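Local structure of serine acetyltransferase (Bacteroides vulgatus ATCC 8482, 3F1X) at residues A[213-217]-A[249-253]; A[224-230]-A[259-265]. The protein probably transfers an acetyl group to serine, an acyltransferase step on the route to cysteine. All blocks are in the same frame, centred on the assembly; numbering follows the deposited sequence.

Contact 1: A[213-217]-A[249-253]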
ATOM      1  N   ILE A 213     -15.657 -30.842  -8.262  1.00 14.28           N
ATOM      2  CA  ILE A 213     -17.076 -31.050  -8.549  1.00 14.12           C
ATOM      3  C   ILE A 213     -17.332 -30.549  -9.961  1.00 16.28           C
ATOM      4  O   ILE A 213     -17.284 -29.348 -10.217  1.00 16.02           O
ATOM      5  CB  ILE A 213     -17.981 -30.288  -7.536  1.00 13.53           C
ATOM      6  CG1 ILE A 213     -17.707 -30.799  -6.117  1.00 14.09           C
ATOM      7  CG2 ILE A 213     -19.460 -30.492  -7.883  1.00 12.29           C
ATOM      8  CD1 ILE A 213     -18.524 -30.103  -5.029  1.00 16.27           C
ATOM      9  N   GLY A 214     -17.600 -31.492 -10.865  1.00 18.01           N
ATOM     10  CA  GLY A 214     -17.834 -31.204 -12.274  1.00 18.51           C
ATOM     11  C   GLY A 214     -19.022 -30.346 -12.673  1.00 19.41           C
ATOM     12  O   GLY A 214     -20.030 -30.277 -11.968  1.00 17.62           O
ATOM     13  N   ALA A 215     -18.897 -29.725 -13.846  1.00 19.73           N
ATOM     14  CA  ALA A 215     -19.902 -28.825 -14.403  1.00 22.11           C
ATOM     15  C   ALA A 215     -21.370 -29.245 -14.340  1.00 23.84           C
ATOM     16  O   ALA A 215     -22.236 -28.410 -14.083  1.00 28.64           O
ATOM     17  CB  ALA A 215     -19.535 -28.479 -15.847  1.00 21.43           C
ATOM     18  N   THR A 216     -21.676 -30.512 -14.584  1.00 24.25           N
ATOM     19  CA  THR A 216     -23.080 -30.910 -14.541  1.00 22.53           C
ATOM     20  C   THR A 216     -23.438 -31.803 -13.368  1.00 20.52           C
ATOM     21  O   THR A 216     -24.422 -32.532 -13.411  1.00 21.18           O
ATOM     22  CB  THR A 216     -23.506 -31.598 -15.858  1.00 23.87           C
ATOM     23  OG1 THR A 216     -22.739 -32.792 -16.057  1.00 25.14           O
ATOM     24  CG2 THR A 216     -23.296 -30.651 -17.033  1.00 24.64           C
ATOM     25  N   SER A 217     -22.648 -31.730 -12.307  1.00 17.46           N
ATOM     26  CA  SER A 217     -22.922 -32.532 -11.126  1.00 16.10           C
ATOM     27  C   SER A 217     -24.196 -32.055 -10.425  1.00 17.39           C
ATOM     28  O   SER A 217     -24.521 -30.871 -10.446  1.00 16.64           O
ATOM     29  CB  SER A 217     -21.759 -32.444 -10.138  1.00 14.09           C
ATOM     30  OG  SER A 217     -20.543 -32.846 -10.738  1.00 17.39           O
ATOM     31  N   PRO A 249     -25.829 -34.315 -20.133  1.00 52.81           N
ATOM     32  CA  PRO A 249     -25.308 -34.615 -18.795  1.00 52.78           C
ATOM     33  C   PRO A 249     -24.268 -35.732 -18.829  1.00 51.89           C
ATOM     34  O   PRO A 249     -24.383 -36.668 -19.619  1.00 53.72           O
ATOM     35  CB  PRO A 249     -26.559 -35.026 -18.024  1.00 53.50           C
ATOM     36  CG  PRO A 249     -27.637 -34.220 -18.684  1.00 53.86           C
ATOM     37  CD  PRO A 249     -27.299 -34.377 -20.148  1.00 53.40           C
ATOM     38  N   ARG A 250     -23.259 -35.631 -17.970  1.00 49.51           N
ATOM     39  CA  ARG A 250     -22.210 -36.643 -17.905  1.00 46.62           C
ATOM     40  C   ARG A 250     -21.479 -36.641 -16.570  1.00 42.76           C
ATOM     41  O   ARG A 250     -20.403 -37.223 -16.436  1.00 42.83           O
ATOM     42  CB  ARG A 250     -21.218 -36.456 -19.055  1.00 48.06           C
ATOM     43  CG  ARG A 250     -20.820 -35.016 -19.354  1.00 49.66           C
ATOM     44  CD  ARG A 250     -19.857 -34.990 -20.535  1.00 52.22           C
ATOM     45  NE  ARG A 250     -19.618 -33.649 -21.062  1.00 55.04           N
ATOM     46  CZ  ARG A 250     -20.548 -32.885 -21.630  1.00 57.17           C
ATOM     47  NH1 ARG A 250     -21.796 -33.326 -21.743  1.00 57.38           N
ATOM     48  NH2 ARG A 250     -20.230 -31.684 -22.100  1.00 57.54           N
ATOM     49  N   HIS A 251     -22.075 -35.982 -15.583  1.00 38.68           N
ATOM     50  CA  HIS A 251     -21.503 -35.911 -14.242  1.00 35.18           C
ATOM     51  C   HIS A 251     -22.423 -36.626 -13.252  1.00 32.08           C
ATOM     52  O   HIS A 251     -23.635 -36.732 -13.470  1.00 31.41           O
ATOM     53  CB  HIS A 251     -21.282 -34.452 -13.839  1.00 36.56           C
ATOM     54  CG  HIS A 251     -20.095 -33.825 -14.506  1.00 37.63           C
ATOM     55  ND1 HIS A 251     -18.797 -34.173 -14.192  1.00 38.86           N
ATOM     56  CD2 HIS A 251     -20.007 -32.913 -15.502  1.00 38.47           C
ATOM     57  CE1 HIS A 251     -17.963 -33.501 -14.966  1.00 38.63           C
ATOM     58  NE2 HIS A 251     -18.672 -32.730 -15.770  1.00 39.57           N
ATOM     59  N   PRO A 252     -21.860 -37.118 -12.140  1.00 28.07           N
ATOM     60  CA  PRO A 252     -22.619 -37.840 -11.114  1.00 26.84           C
ATOM     61  C   PRO A 252     -23.768 -37.113 -10.443  1.00 25.26           C
ATOM     62  O   PRO A 252     -23.849 -35.882 -10.436  1.00 24.34           O
ATOM     63  CB  PRO A 252     -21.546 -38.226 -10.088  1.00 26.44           C
ATOM     64  CG  PRO A 252     -20.271 -38.231 -10.889  1.00 27.86           C
ATOM     65  CD  PRO A 252     -20.446 -37.009 -11.746  1.00 27.74           C
ATOM     66  N   ILE A 253     -24.649 -37.917  -9.867  1.00 22.61           N
ATOM     67  CA  ILE A 253     -25.790 -37.433  -9.129  1.00 21.37           C
ATOM     68  C   ILE A 253     -25.694 -38.057  -7.743  1.00 20.57           C
ATOM     69  O   ILE A 253     -25.653 -39.280  -7.612  1.00 20.18           O
ATOM     70  CB  ILE A 253     -27.120 -37.892  -9.745  1.00 22.07           C
ATOM     71  CG1 ILE A 253     -27.261 -37.363 -11.172  1.00 22.57           C
ATOM     72  CG2 ILE A 253     -28.269 -37.424  -8.869  1.00 21.00           C
ATOM     73  CD1 ILE A 253     -28.544 -37.801 -11.847  1.00 26.34           C
TER
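At one corner of a left-handed parallel beta-helix, the tight turn of G214 to S217 packs against H251 on the next coil, where the chain returns from its long, unmodelled excursion. The contact illustrates how a flat side chain can pack one coil against the next. The imidazole lies with one face against the turn backbone: G214 CA stands 3.7 Å from the H251 ring centroid, 20° off the ring normal, a CH-pi contact made possible by the bare alpha carbon. The backbone N of A215 lies over the same face, near the rim. T216 comes to the ring in another way, its side chain crossing that of H251 at about a right angle, with CB at the edge in the plane of the ring. Because its chi1 of 62° sets OG1 between backbone N and carbonyl carbon, the hydroxyl faces the incoming loop, where R250 N gives T216 OG1 a weak and doubtful hydrogen bond of 3.5 Å.

S217 closes the type I turn with two bonds to one acceptor. Its N reaches G214 O at 3.0 Å, and its OG, held beside that N by a chi1 of -57°, reaches G214 O at 2.9 Å from the same face of the carbonyl. It also packs across the contact: S217 N lies 3.4 Å from H251 CB, and S217 CA makes a CA-H...O contact of 3.5 Å with P252 O. A backbone bond between P252 and I218 carries the pairing into the following strands, and one between S217 and Q198 ties the turn to the preceding coil, while R250 packs on P142 of a second subunit. Turn upon turn, with short strands between, this is a corner of the left-handed beta-helix of hexapeptide-repeat acyltransferases.

Contact 2: A[224-230]-A[259-265]; sequences KLYQGVT and IVYSNAT
The side chain of V260 sits at the apolar centre, touching those of L225 and V229. V260 CG2 meets L225 CD1 at 3.8 Å, the two side chains lying side by side and pointing the same way, while V260 CG1 lies 3.7 Å from V229 CG1, a branch held anti to the backbone N and met at a slant. Stacking of like on like, a recurring feature of parallel beta-helices, is seen here in the tyrosines. Y226 and Y261 take nearly the same chi1, -81° and -73°, and their rings form an offset stack, centroids 4.8 Å apart and planes at 29°. I259 CG2 packs against both, at the edge of the Y226 ring and over a face of the Y261 ring.

Parallel backbone bonds join the strands, V260 N to K224 O and Y226 N to V260 O, both 3.1 Å. Beyond them two type II turns, Y226 to V229 and Y261 to A264, nest one on the other. N263 N gives Q227 O a 2.8 Å bond and T230 N gives A264 O one of 3.0 Å; N263 OD1 hangs 3.2 Å from the bare CA of G228.

At the polar edge a water links T230 OG1, T265 OG1 and G228 O. These polar groups also serve the assembly: T230 OG1 bonds to S262 of a second subunit and probably to its Q227, T265 OG1 to N281 of that subunit, and the amide N263 ND2 to N263 O of a third. Within the chain the pair lies between strand 204-206, where K224 and Y226 touch T204 and D206, and strand 277-278, where V260 and A264 touch V278; L254 of strand 253-254 packs against L225 and V260 from another side of the beta-helix.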
ATOM      1  N   LYS A 224     -22.105 -34.753   2.329  1.00 18.71           N
ATOM      2  CA  LYS A 224     -20.784 -34.431   2.859  1.00 17.03           C
ATOM      3  C   LYS A 224     -19.699 -35.082   2.015  1.00 16.92           C
ATOM      4  O   LYS A 224     -19.766 -36.267   1.714  1.00 16.69           O
ATOM      5  CB  LYS A 224     -20.647 -34.915   4.312  1.00 19.77           C
ATOM      6  CG  LYS A 224     -19.244 -34.711   4.886  1.00 22.93           C
ATOM      7  CD  LYS A 224     -19.083 -35.273   6.297  1.00 26.83           C
ATOM      8  CE  LYS A 224     -19.862 -34.477   7.327  1.00 29.59           C
ATOM      9  NZ  LYS A 224     -19.477 -34.877   8.718  1.00 31.35           N
ATOM     10  N   LEU A 225     -18.705 -34.290   1.639  1.00 15.66           N
ATOM     11  CA  LEU A 225     -17.585 -34.759   0.833  1.00 17.43           C
ATOM     12  C   LEU A 225     -16.300 -34.498   1.604  1.00 17.30           C
ATOM     13  O   LEU A 225     -16.194 -33.503   2.319  1.00 17.72           O
ATOM     14  CB  LEU A 225     -17.535 -33.992  -0.493  1.00 18.20           C
ATOM     15  CG  LEU A 225     -18.166 -34.555  -1.771  1.00 21.58           C
ATOM     16  CD1 LEU A 225     -19.503 -35.230  -1.507  1.00 19.41           C
ATOM     17  CD2 LEU A 225     -18.304 -33.408  -2.762  1.00 19.19           C
ATOM     18  N   TYR A 226     -15.328 -35.391   1.459  1.00 16.29           N
ATOM     19  CA  TYR A 226     -14.043 -35.242   2.123  1.00 16.35           C
ATOM     20  C   TYR A 226     -12.984 -34.803   1.115  1.00 16.59           C
ATOM     21  O   TYR A 226     -13.252 -34.727  -0.087  1.00 16.52           O
ATOM     22  CB  TYR A 226     -13.634 -36.567   2.778  1.00 14.84           C
ATOM     23  CG  TYR A 226     -14.293 -36.791   4.118  1.00 15.94           C
ATOM     24  CD1 TYR A 226     -13.597 -36.558   5.297  1.00 16.48           C
ATOM     25  CD2 TYR A 226     -15.618 -37.213   4.207  1.00 14.00           C
ATOM     26  CE1 TYR A 226     -14.201 -36.739   6.552  1.00 16.54           C
ATOM     27  CE2 TYR A 226     -16.237 -37.397   5.459  1.00 17.12           C
ATOM     28  CZ  TYR A 226     -15.522 -37.158   6.621  1.00 17.94           C
ATOM     29  OH  TYR A 226     -16.116 -37.324   7.851  1.00 19.98           O
ATOM     30  N   GLN A 227     -11.786 -34.515   1.616  1.00 15.92           N
ATOM     31  CA  GLN A 227     -10.668 -34.089   0.783  1.00 14.73           C
ATOM     32  C   GLN A 227     -10.412 -35.072  -0.362  1.00 16.71           C
ATOM     33  O   GLN A 227     -10.609 -36.282  -0.213  1.00 16.29           O
ATOM     34  CB  GLN A 227      -9.391 -33.979   1.634  1.00 14.91           C
ATOM     35  CG  GLN A 227      -9.003 -35.283   2.353  1.00 14.89           C
ATOM     36  CD  GLN A 227      -9.661 -35.443   3.717  1.00 16.50           C
ATOM     37  OE1 GLN A 227     -10.657 -34.792   4.013  1.00 16.40           O
ATOM     38  NE2 GLN A 227      -9.104 -36.323   4.552  1.00 16.34           N
ATOM     39  N   GLY A 228      -9.967 -34.533  -1.496  1.00 15.04           N
ATOM     40  CA  GLY A 228      -9.639 -35.341  -2.659  1.00 16.17           C
ATOM     41  C   GLY A 228     -10.773 -36.006  -3.426  1.00 15.95           C
ATOM     42  O   GLY A 228     -10.528 -36.737  -4.386  1.00 14.28           O
ATOM     43  N   VAL A 229     -12.013 -35.771  -3.022  1.00 16.09           N
ATOM     44  CA  VAL A 229     -13.133 -36.388  -3.713  1.00 16.26           C
ATOM     45  C   VAL A 229     -13.406 -35.732  -5.060  1.00 17.02           C
ATOM     46  O   VAL A 229     -13.486 -34.503  -5.160  1.00 15.92           O
ATOM     47  CB  VAL A 229     -14.406 -36.330  -2.855  1.00 15.53           C
ATOM     48  CG1 VAL A 229     -15.618 -36.729  -3.683  1.00 17.84           C
ATOM     49  CG2 VAL A 229     -14.251 -37.260  -1.666  1.00 14.52           C
ATOM     50  N   THR A 230     -13.537 -36.560  -6.094  1.00 16.01           N
ATOM     51  CA  THR A 230     -13.819 -36.074  -7.444  1.00 17.13           C
ATOM     52  C   THR A 230     -15.179 -36.543  -7.945  1.00 16.89           C
ATOM     53  O   THR A 230     -15.507 -37.721  -7.847  1.00 17.28           O
ATOM     54  CB  THR A 230     -12.766 -36.576  -8.476  1.00 17.45           C
ATOM     55  OG1 THR A 230     -11.524 -35.900  -8.271  1.00 20.67           O
ATOM     56  CG2 THR A 230     -13.244 -36.307  -9.909  1.00 18.09           C
ATOM     57  N   ILE A 259     -22.400 -39.593   1.839  1.00 16.59           N
ATOM     58  CA  ILE A 259     -21.082 -39.248   2.351  1.00 18.40           C
ATOM     59  C   ILE A 259     -20.057 -39.922   1.447  1.00 17.41           C
ATOM     60  O   ILE A 259     -20.184 -41.106   1.140  1.00 18.58           O
ATOM     61  CB  ILE A 259     -20.854 -39.766   3.794  1.00 17.72           C
ATOM     62  CG1 ILE A 259     -21.887 -39.172   4.751  1.00 17.28           C
ATOM     63  CG2 ILE A 259     -19.453 -39.387   4.262  1.00 18.70           C
ATOM     64  CD1 ILE A 259     -21.753 -39.695   6.176  1.00 20.34           C
ATOM     65  N   VAL A 260     -19.057 -39.164   1.004  1.00 16.94           N
ATOM     66  CA  VAL A 260     -18.000 -39.709   0.160  1.00 14.50           C
ATOM     67  C   VAL A 260     -16.681 -39.416   0.867  1.00 16.42           C
ATOM     68  O   VAL A 260     -16.309 -38.252   1.049  1.00 16.13           O
ATOM     69  CB  VAL A 260     -17.961 -39.047  -1.224  1.00 14.72           C
ATOM     70  CG1 VAL A 260     -16.981 -39.792  -2.114  1.00 11.98           C
ATOM     71  CG2 VAL A 260     -19.359 -39.030  -1.845  1.00 14.69           C
ATOM     72  N   TYR A 261     -15.976 -40.463   1.274  1.00 16.98           N
ATOM     73  CA  TYR A 261     -14.725 -40.270   1.978  1.00 17.43           C
ATOM     74  C   TYR A 261     -13.532 -39.949   1.101  1.00 17.63           C
ATOM     75  O   TYR A 261     -13.596 -39.992  -0.125  1.00 14.79           O
ATOM     76  CB  TYR A 261     -14.419 -41.475   2.860  1.00 17.96           C
ATOM     77  CG  TYR A 261     -15.314 -41.529   4.064  1.00 20.42           C
ATOM     78  CD1 TYR A 261     -16.441 -42.336   4.082  1.00 20.05           C
ATOM     79  CD2 TYR A 261     -15.051 -40.739   5.178  1.00 20.12           C
ATOM     80  CE1 TYR A 261     -17.298 -42.363   5.190  1.00 23.32           C
ATOM     81  CE2 TYR A 261     -15.898 -40.754   6.289  1.00 23.83           C
ATOM     82  CZ  TYR A 261     -17.021 -41.573   6.287  1.00 21.68           C
ATOM     83  OH  TYR A 261     -17.851 -41.623   7.382  1.00 24.56           O
ATOM     84  N   SER A 262     -12.437 -39.644   1.779  1.00 17.42           N
ATOM     85  CA  SER A 262     -11.176 -39.240   1.185  1.00 19.28           C
ATOM     86  C   SER A 262     -10.704 -39.859  -0.128  1.00 18.54           C
ATOM     87  O   SER A 262     -10.596 -41.080  -0.262  1.00 15.91           O
ATOM     88  CB  SER A 262     -10.074 -39.390   2.233  1.00 20.20           C
ATOM     89  OG  SER A 262      -8.879 -38.807   1.760  1.00 30.11           O
ATOM     90  N   ASN A 263     -10.413 -38.974  -1.081  1.00 16.99           N
ATOM     91  CA  ASN A 263      -9.894 -39.315  -2.401  1.00 16.50           C
ATOM     92  C   ASN A 263     -10.701 -40.198  -3.352  1.00 16.61           C
ATOM     93  O   ASN A 263     -10.186 -40.586  -4.396  1.00 17.14           O
ATOM     94  CB  ASN A 263      -8.475 -39.897  -2.259  1.00 17.17           C
ATOM     95  CG  ASN A 263      -7.449 -38.836  -1.884  1.00 16.82           C
ATOM     96  OD1 ASN A 263      -7.526 -37.719  -2.365  1.00 14.61           O
ATOM     97  ND2 ASN A 263      -6.484 -39.188  -1.037  1.00 19.49           N
ATOM     98  N   ALA A 264     -11.951 -40.503  -3.022  1.00 15.96           N
ATOM     99  CA  ALA A 264     -12.763 -41.337  -3.904  1.00 15.95           C
ATOM    100  C   ALA A 264     -13.105 -40.607  -5.197  1.00 16.20           C
ATOM    101  O   ALA A 264     -13.343 -39.402  -5.196  1.00 16.60           O
ATOM    102  CB  ALA A 264     -14.042 -41.772  -3.202  1.00 14.59           C
ATOM    103  N   THR A 265     -13.132 -41.349  -6.298  1.00 15.86           N
ATOM    104  CA  THR A 265     -13.448 -40.774  -7.599  1.00 18.72           C
ATOM    105  C   THR A 265     -14.772 -41.339  -8.115  1.00 19.27           C
ATOM    106  O   THR A 265     -14.925 -42.546  -8.241  1.00 18.40           O
ATOM    107  CB  THR A 265     -12.352 -41.096  -8.649  1.00 20.33           C
ATOM    108  OG1 THR A 265     -11.063 -40.710  -8.154  1.00 20.72           O
ATOM    109  CG2 THR A 265     -12.636 -40.354  -9.957  1.00 21.65           C
TER
HETATM  110  O   HOH W   1     -10.565 -38.260  -6.892  1.00 17.70           O

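In the fold
Both contacts join the same two successive coils, at different places along them: 213-217 and 224-230 lie on one, 249-253 and 259-265 on the next, so their segments alternate along the chain. Their centres are about 15 Å apart, yet I213 CD1 and L225 CD2 touch at 4.0 Å inside the beta-helix. Contact 1 is partly buried and irregular, placed where the coil is interrupted by a long loop, and relies on ring packing with at most one weak, doubtful hydrogen bond across. Contact 2 is buried and regular, with ladder bonds, stacked like residues and polar groups taken up at subunit interfaces. One principle, coil upon coil, thus yields different chemistry in these two places.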